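Trypsin-resistant surface T6 protein (Streptococcus pyogenes serotype M6, PDB 4P0D) serves as the backbone pilin of the surface pili of this Gram-positive pathogen, its subunits probably joined and anchored to the cell wall by sortase enzymes. Local coordinates at residues Glu179-Thr184 with Phe282-Asn287; Val188-Tyr193 with Ile248-Glu253. The protein carries 1 engineered substitution. One frame throughout, in Å; residues are numbered along the deposited sequence.

Interaction 1: Glu179-Thr184 with Phe282-Asn287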
loop_
_atom_site.group_PDB
_atom_site.type_symbol
_atom_site.label_atom_id
_atom_site.label_comp_id
_atom_site.label_asym_id
_atom_site.label_seq_id
_atom_site.Cartn_x
_atom_site.Cartn_y
_atom_site.Cartn_z
ATOM N N GLU A 179 8.406 3.051 8.821
ATOM C CA GLU A 179 8.909 3.377 10.156
ATOM C C GLU A 179 8.156 2.514 11.146
ATOM O O GLU A 179 6.947 2.422 11.089
ATOM C CB GLU A 179 8.728 4.871 10.466
ATOM C CG GLU A 179 9.529 5.744 9.512
ATOM C CD GLU A 179 9.214 7.224 9.610
ATOM O OE1 GLU A 179 8.096 7.653 9.224
ATOM O OE2 GLU A 179 10.121 7.955 10.047
ATOM N N LEU A 180 8.892 1.855 12.031
ATOM C CA LEU A 180 8.306 0.921 12.979
ATOM C C LEU A 180 7.658 1.607 14.167
ATOM O O LEU A 180 8.103 2.666 14.595
ATOM C CB LEU A 180 9.379 -0.025 13.510
ATOM C CG LEU A 180 10.006 -0.977 12.495
ATOM C CD1 LEU A 180 11.256 -1.603 13.068
ATOM C CD2 LEU A 180 9.015 -2.062 12.108
ATOM N N PRO A 181 6.635 0.968 14.751
ATOM C CA PRO A 181 6.227 1.404 16.080
ATOM C C PRO A 181 7.354 1.087 17.063
ATOM O O PRO A 181 8.236 0.280 16.747
ATOM C CB PRO A 181 5.026 0.514 16.380
ATOM C CG PRO A 181 5.267 -0.724 15.602
ATOM C CD PRO A 181 5.953 -0.275 14.348
ATOM N N SER A 182 7.335 1.739 18.213
ATOM C CA SER A 182 8.246 1.434 19.291
ATOM C C SER A 182 7.424 0.758 20.381
ATOM O O SER A 182 6.542 1.378 20.956
ATOM C CB SER A 182 8.886 2.728 19.791
ATOM O OG SER A 182 9.867 2.469 20.767
ATOM N N TYR A 183 7.687 -0.526 20.634
ATOM C CA TYR A 183 6.981 -1.280 21.692
ATOM C C TYR A 183 7.939 -1.549 22.839
ATOM O O TYR A 183 9.109 -1.839 22.602
ATOM C CB TYR A 183 6.510 -2.642 21.189
ATOM C CG TYR A 183 5.563 -2.642 20.028
ATOM C CD1 TYR A 183 4.415 -1.851 20.034
ATOM C CD2 TYR A 183 5.773 -3.490 18.939
ATOM C CE1 TYR A 183 3.518 -1.881 18.989
ATOM C CE2 TYR A 183 4.883 -3.519 17.872
ATOM C CZ TYR A 183 3.754 -2.709 17.913
ATOM O OH TYR A 183 2.871 -2.724 16.891
ATOM N N THR A 184 7.460 -1.446 24.072
ATOM C CA THR A 184 8.233 -1.900 25.224
ATOM C C THR A 184 8.346 -3.423 25.172
ATOM O O THR A 184 7.502 -4.109 24.591
ATOM C CB THR A 184 7.617 -1.477 26.579
ATOM O OG1 THR A 184 6.350 -2.118 26.786
ATOM C CG2 THR A 184 7.460 0.027 26.647
ATOM N N PHE A 282 0.302 -1.187 6.284
ATOM C CA PHE A 282 1.164 -1.543 7.400
ATOM C C PHE A 282 0.351 -1.514 8.689
ATOM O O PHE A 282 -0.050 -0.438 9.161
ATOM C CB PHE A 282 2.371 -0.603 7.479
ATOM C CG PHE A 282 3.309 -0.882 8.621
ATOM C CD1 PHE A 282 3.532 -2.183 9.093
ATOM C CD2 PHE A 282 4.004 0.153 9.210
ATOM C CE1 PHE A 282 4.416 -2.418 10.137
ATOM C CE2 PHE A 282 4.891 -0.082 10.242
ATOM C CZ PHE A 282 5.089 -1.365 10.718
ATOM N N PHE A 283 0.098 -2.713 9.228
ATOM C CA PHE A 283 -0.694 -2.896 10.445
ATOM C C PHE A 283 0.219 -3.037 11.630
ATOM O O PHE A 283 1.183 -3.803 11.573
ATOM C CB PHE A 283 -1.551 -4.150 10.391
ATOM C CG PHE A 283 -2.518 -4.161 9.270
ATOM C CD1 PHE A 283 -2.154 -4.657 8.032
ATOM C CD2 PHE A 283 -3.803 -3.651 9.439
ATOM C CE1 PHE A 283 -3.050 -4.661 6.985
ATOM C CE2 PHE A 283 -4.708 -3.662 8.389
ATOM C CZ PHE A 283 -4.331 -4.168 7.162
ATOM N N TYR A 284 -0.120 -2.334 12.713
ATOM C CA TYR A 284 0.632 -2.410 13.968
ATOM C C TYR A 284 -0.366 -2.204 15.126
ATOM O O TYR A 284 -1.559 -1.952 14.882
ATOM C CB TYR A 284 1.762 -1.360 13.995
ATOM C CG TYR A 284 1.243 0.043 13.757
ATOM C CD1 TYR A 284 1.104 0.544 12.460
ATOM C CD2 TYR A 284 0.845 0.859 14.823
ATOM C CE1 TYR A 284 0.593 1.813 12.237
ATOM C CE2 TYR A 284 0.324 2.130 14.602
ATOM C CZ TYR A 284 0.209 2.605 13.316
ATOM O OH TYR A 284 -0.306 3.873 13.075
ATOM N N SER A 285 0.104 -2.344 16.367
ATOM C CA SER A 285 -0.758 -2.114 17.523
ATOM C C SER A 285 -0.657 -0.681 18.041
ATOM O O SER A 285 0.430 -0.176 18.248
ATOM C CB SER A 285 -0.462 -3.054 18.681
ATOM O OG SER A 285 -1.331 -2.711 19.777
ATOM N N ASN A 286 -1.809 -0.050 18.268
ATOM C CA ASN A 286 -1.854 1.229 18.985
ATOM C C ASN A 286 -2.334 1.081 20.437
ATOM O O ASN A 286 -2.688 2.064 21.098
ATOM C CB ASN A 286 -2.662 2.283 18.207
ATOM C CG ASN A 286 -4.137 1.942 18.074
ATOM O OD1 ASN A 286 -4.575 0.823 18.370
ATOM N ND2 ASN A 286 -4.911 2.909 17.612
ATOM N N ASN A 287 -2.333 -0.157 20.920
ATOM C CA ASN A 287 -2.648 -0.465 22.310
ATOM C C ASN A 287 -1.898 -1.741 22.632
ATOM O O ASN A 287 -2.501 -2.805 22.798
ATOM C CB ASN A 287 -4.160 -0.619 22.474
ATOM C CG ASN A 287 -4.610 -0.584 23.924
ATOM O OD1 ASN A 287 -3.814 -0.412 24.855
ATOM N ND2 ASN A 287 -5.897 -0.764 24.119
#
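The phenol oxygen of Tyr183 meets the end of the strand at Ser285: its OH accepts a nearly straight hydrogen bond from Ser285 N, 2.8 Å long with an angle of 168° at the hydrogen. The same ring turns its edge to Ser285 O, with CE1 at 3.6 Å. Tyrosine suits this place because a long flat side chain can carry a polar atom across to the backbone, and the hydroxyl also bonds to Thr191 O, so two bonds fix it. With CG beside its own backbone N (chi1 -60°), the ring leans towards the strand.

Two residues earlier, Pro181 lays its rigid apolar ring against the strand. Its CG rests 3.9 Å from Tyr284 CB, while its CD lies 3.9 Å from Phe282 CZ. Phe282, with CG anti to the backbone N (chi1 179°), extends toward segment 179-184, so that Glu179 O lies in the plane of the ring at its edge, 3.3 Å from CE2, where the slightly positive rim suits a carbonyl oxygen. Ser285 OG accepts from Asn287 N in an ST turn and bonds also to Gly306 O. In the Cna-B-like domain the loop after strand 171-179 thus packs over the end of strand 276-285, with Phe282 also on strands 192-197 and 139-155, and Tyr284 against strand 307-316, its OH bonded to Gly106 O.

Interaction 2: Val188-Tyr193 with Ile248-Glu253; sequences VNKTVY and IYDSLE
Lys190 and Val192 meet Tyr249 and Asp250 in a mixed contact, part apolar and part ionic, where a short helix-like turn following strand 242-247 covers the lead-in to strand 192-197. Tyr249 is central. Its CG is anti to the backbone N (chi1 -179°), which directs the ring between Lys190 and Val192, alongside segment 188-193: Val192 CG2 comes to the ring's edge, 3.7 Å from CD1, and the lysine methylenes pass it near the other ortho carbon, CD lying 4.0 Å from CD2. Val192 CG1 points instead to Leu252 CD1, so each branch of the valine has its own apolar neighbour.

Beyond CG the lysine chain is extended, which lets it pass the tyrosine with its methylenes and set its ammonium group beside Asp250. There Lys190 NZ forms a salt bridge of 2.9 Å with Asp250 OD1, on the syn lone pair of that oxygen; Lys185 O is a further partner of the ammonium group. In this Cna-B-like domain of Ig-like fold, the turn belongs to the connection from strand 242-247 to strand 258-265, and 242-247 itself pairs antiparallel with 192-197.

Backbone groups meet through water 1, which donates to Lys190 O at 2.6 Å and accepts from Tyr249 N at 2.9 Å. Asn189 OD1 takes two hydrogens, from Thr191 N in an Asx turn and from Thr191 OG1, shaping the approach to the strand. Within the helix-like turn, Leu252 N bonds to Tyr249 O at 3.1 Å. At the far end of its ring Tyr249 OH accepts from Tyr183 N.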
loop_
_atom_site.group_PDB
_atom_site.type_symbol
_atom_site.label_atom_id
_atom_site.label_comp_id
_atom_site.label_asym_id
_atom_site.label_seq_id
_atom_site.Cartn_x
_atom_site.Cartn_y
_atom_site.Cartn_z
ATOM N N VAL A 188 2.265 -7.327 24.877
ATOM C CA VAL A 188 1.604 -8.553 24.403
ATOM C C VAL A 188 1.170 -8.486 22.926
ATOM O O VAL A 188 1.001 -9.527 22.289
ATOM C CB VAL A 188 0.389 -8.930 25.285
ATOM C CG1 VAL A 188 0.871 -9.417 26.655
ATOM C CG2 VAL A 188 -0.607 -7.769 25.422
ATOM N N ASN A 189 0.974 -7.272 22.397
ATOM C CA ASN A 189 0.642 -7.080 20.997
ATOM C C ASN A 189 1.769 -6.301 20.287
ATOM O O ASN A 189 1.864 -5.055 20.373
ATOM C CB ASN A 189 -0.697 -6.360 20.865
ATOM C CG ASN A 189 -1.207 -6.331 19.447
ATOM O OD1 ASN A 189 -0.475 -6.601 18.495
ATOM N ND2 ASN A 189 -2.467 -6.007 19.295
ATOM N N LYS A 190 2.657 -7.048 19.625
ATOM C CA LYS A 190 3.734 -6.431 18.862
ATOM C C LYS A 190 3.527 -6.637 17.365
ATOM O O LYS A 190 4.471 -6.919 16.649
ATOM C CB LYS A 190 5.089 -6.989 19.289
ATOM C CG LYS A 190 5.415 -6.777 20.755
ATOM C CD LYS A 190 6.743 -7.398 21.125
ATOM C CE LYS A 190 7.324 -6.684 22.326
ATOM N NZ LYS A 190 8.677 -7.125 22.743
ATOM N N THR A 191 2.294 -6.471 16.903
ATOM C CA THR A 191 1.964 -6.690 15.513
ATOM C C THR A 191 2.834 -5.784 14.614
ATOM O O THR A 191 2.971 -4.577 14.854
ATOM C CB THR A 191 0.467 -6.463 15.225
ATOM O OG1 THR A 191 -0.334 -7.436 15.917
ATOM C CG2 THR A 191 0.174 -6.557 13.746
ATOM N N VAL A 192 3.446 -6.417 13.616
ATOM C CA VAL A 192 4.215 -5.745 12.549
ATOM C C VAL A 192 3.868 -6.491 11.273
ATOM O O VAL A 192 4.484 -7.510 10.992
ATOM C CB VAL A 192 5.749 -5.889 12.743
ATOM C CG1 VAL A 192 6.508 -5.128 11.650
ATOM C CG2 VAL A 192 6.196 -5.419 14.096
ATOM N N TYR A 193 2.887 -6.011 10.512
ATOM C CA TYR A 193 2.265 -6.812 9.458
ATOM C C TYR A 193 2.060 -5.999 8.170
ATOM O O TYR A 193 1.375 -4.976 8.192
ATOM C CB TYR A 193 0.924 -7.308 9.980
ATOM C CG TYR A 193 0.201 -8.364 9.192
ATOM C CD1 TYR A 193 -0.371 -8.086 7.959
ATOM C CD2 TYR A 193 0.006 -9.638 9.732
ATOM C CE1 TYR A 193 -1.075 -9.049 7.261
ATOM C CE2 TYR A 193 -0.680 -10.613 9.036
ATOM C CZ TYR A 193 -1.229 -10.305 7.805
ATOM O OH TYR A 193 -1.919 -11.258 7.122
ATOM N N ILE A 248 8.559 -10.449 12.772
ATOM C CA ILE A 248 8.751 -10.763 14.174
ATOM C C ILE A 248 9.473 -9.590 14.826
ATOM O O ILE A 248 10.705 -9.453 14.709
ATOM C CB ILE A 248 9.566 -12.071 14.324
ATOM C CG1 ILE A 248 8.883 -13.180 13.513
ATOM C CG2 ILE A 248 9.741 -12.429 15.802
ATOM C CD1 ILE A 248 9.644 -14.497 13.500
ATOM N N TYR A 249 8.699 -8.747 15.519
ATOM C CA TYR A 249 9.196 -7.442 16.021
ATOM C C TYR A 249 10.570 -7.501 16.664
ATOM O O TYR A 249 11.475 -6.726 16.312
ATOM C CB TYR A 249 8.213 -6.817 17.017
ATOM C CG TYR A 249 8.652 -5.465 17.537
ATOM C CD1 TYR A 249 8.403 -4.305 16.805
ATOM C CD2 TYR A 249 9.294 -5.336 18.770
ATOM C CE1 TYR A 249 8.794 -3.078 17.263
ATOM C CE2 TYR A 249 9.695 -4.101 19.249
ATOM C CZ TYR A 249 9.434 -2.973 18.494
ATOM O OH TYR A 249 9.786 -1.729 18.946
ATOM N N ASP A 250 10.717 -8.417 17.614
ATOM C CA ASP A 250 11.955 -8.528 18.377
ATOM C C ASP A 250 13.160 -8.831 17.468
ATOM O O ASP A 250 14.245 -8.274 17.692
ATOM C CB ASP A 250 11.812 -9.551 19.513
ATOM C CG ASP A 250 10.867 -9.075 20.618
ATOM O OD1 ASP A 250 10.678 -7.856 20.771
ATOM O OD2 ASP A 250 10.309 -9.919 21.346
ATOM N N SER A 251 12.959 -9.655 16.433
ATOM C CA SER A 251 14.044 -10.035 15.513
ATOM C C SER A 251 14.557 -8.891 14.627
ATOM O O SER A 251 15.615 -9.009 14.007
ATOM C CB SER A 251 13.595 -11.185 14.601
ATOM O OG SER A 251 12.790 -10.702 13.529
ATOM N N LEU A 252 13.799 -7.800 14.543
ATOM C CA LEU A 252 14.172 -6.670 13.681
ATOM C C LEU A 252 15.237 -5.758 14.279
ATOM O O LEU A 252 15.872 -4.983 13.549
ATOM C CB LEU A 252 12.944 -5.857 13.281
ATOM C CG LEU A 252 11.837 -6.598 12.524
ATOM C CD1 LEU A 252 10.735 -5.631 12.105
ATOM C CD2 LEU A 252 12.380 -7.346 11.311
ATOM N N GLU A 253 15.463 -5.848 15.595
ATOM C CA GLU A 253 16.473 -5.013 16.263
ATOM C C GLU A 253 16.244 -3.523 15.957
ATOM O O GLU A 253 17.189 -2.790 15.702
ATOM C CB GLU A 253 17.903 -5.426 15.843
ATOM C CG GLU A 253 18.291 -6.844 16.211
ATOM C CD GLU A 253 19.520 -7.351 15.487
ATOM O OE1 GLU A 253 20.325 -6.561 14.926
ATOM O OE2 GLU A 253 19.686 -8.579 15.481
HETATM O O HOH W 1 5.790 -8.981 15.839
#

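Overall arrangement
The centres of interactions 1 and 2 lie about 8 Å apart, and all four segments belong to the Cna-B-like domain. Along the chain the order is 179-184, 188-193, 248-253, 282-287, so interaction 2 forms between residues that interaction 1 encloses. Each reaches one of two neighbouring antiparallel strands, 276-285 and 192-197, linked by the probable hydrogen bond from Phe283 N to Tyr193 O, 2.8 Å. Tyr183 is a second link: its CE2 packs 3.3 Å from Lys190 CA, and its ring meets that of Tyr249 with the planes at about 55°. Segment 179-184 thus touches both 282-287 and the residues of interaction 2, joining loops and strand ends at one end of the domain.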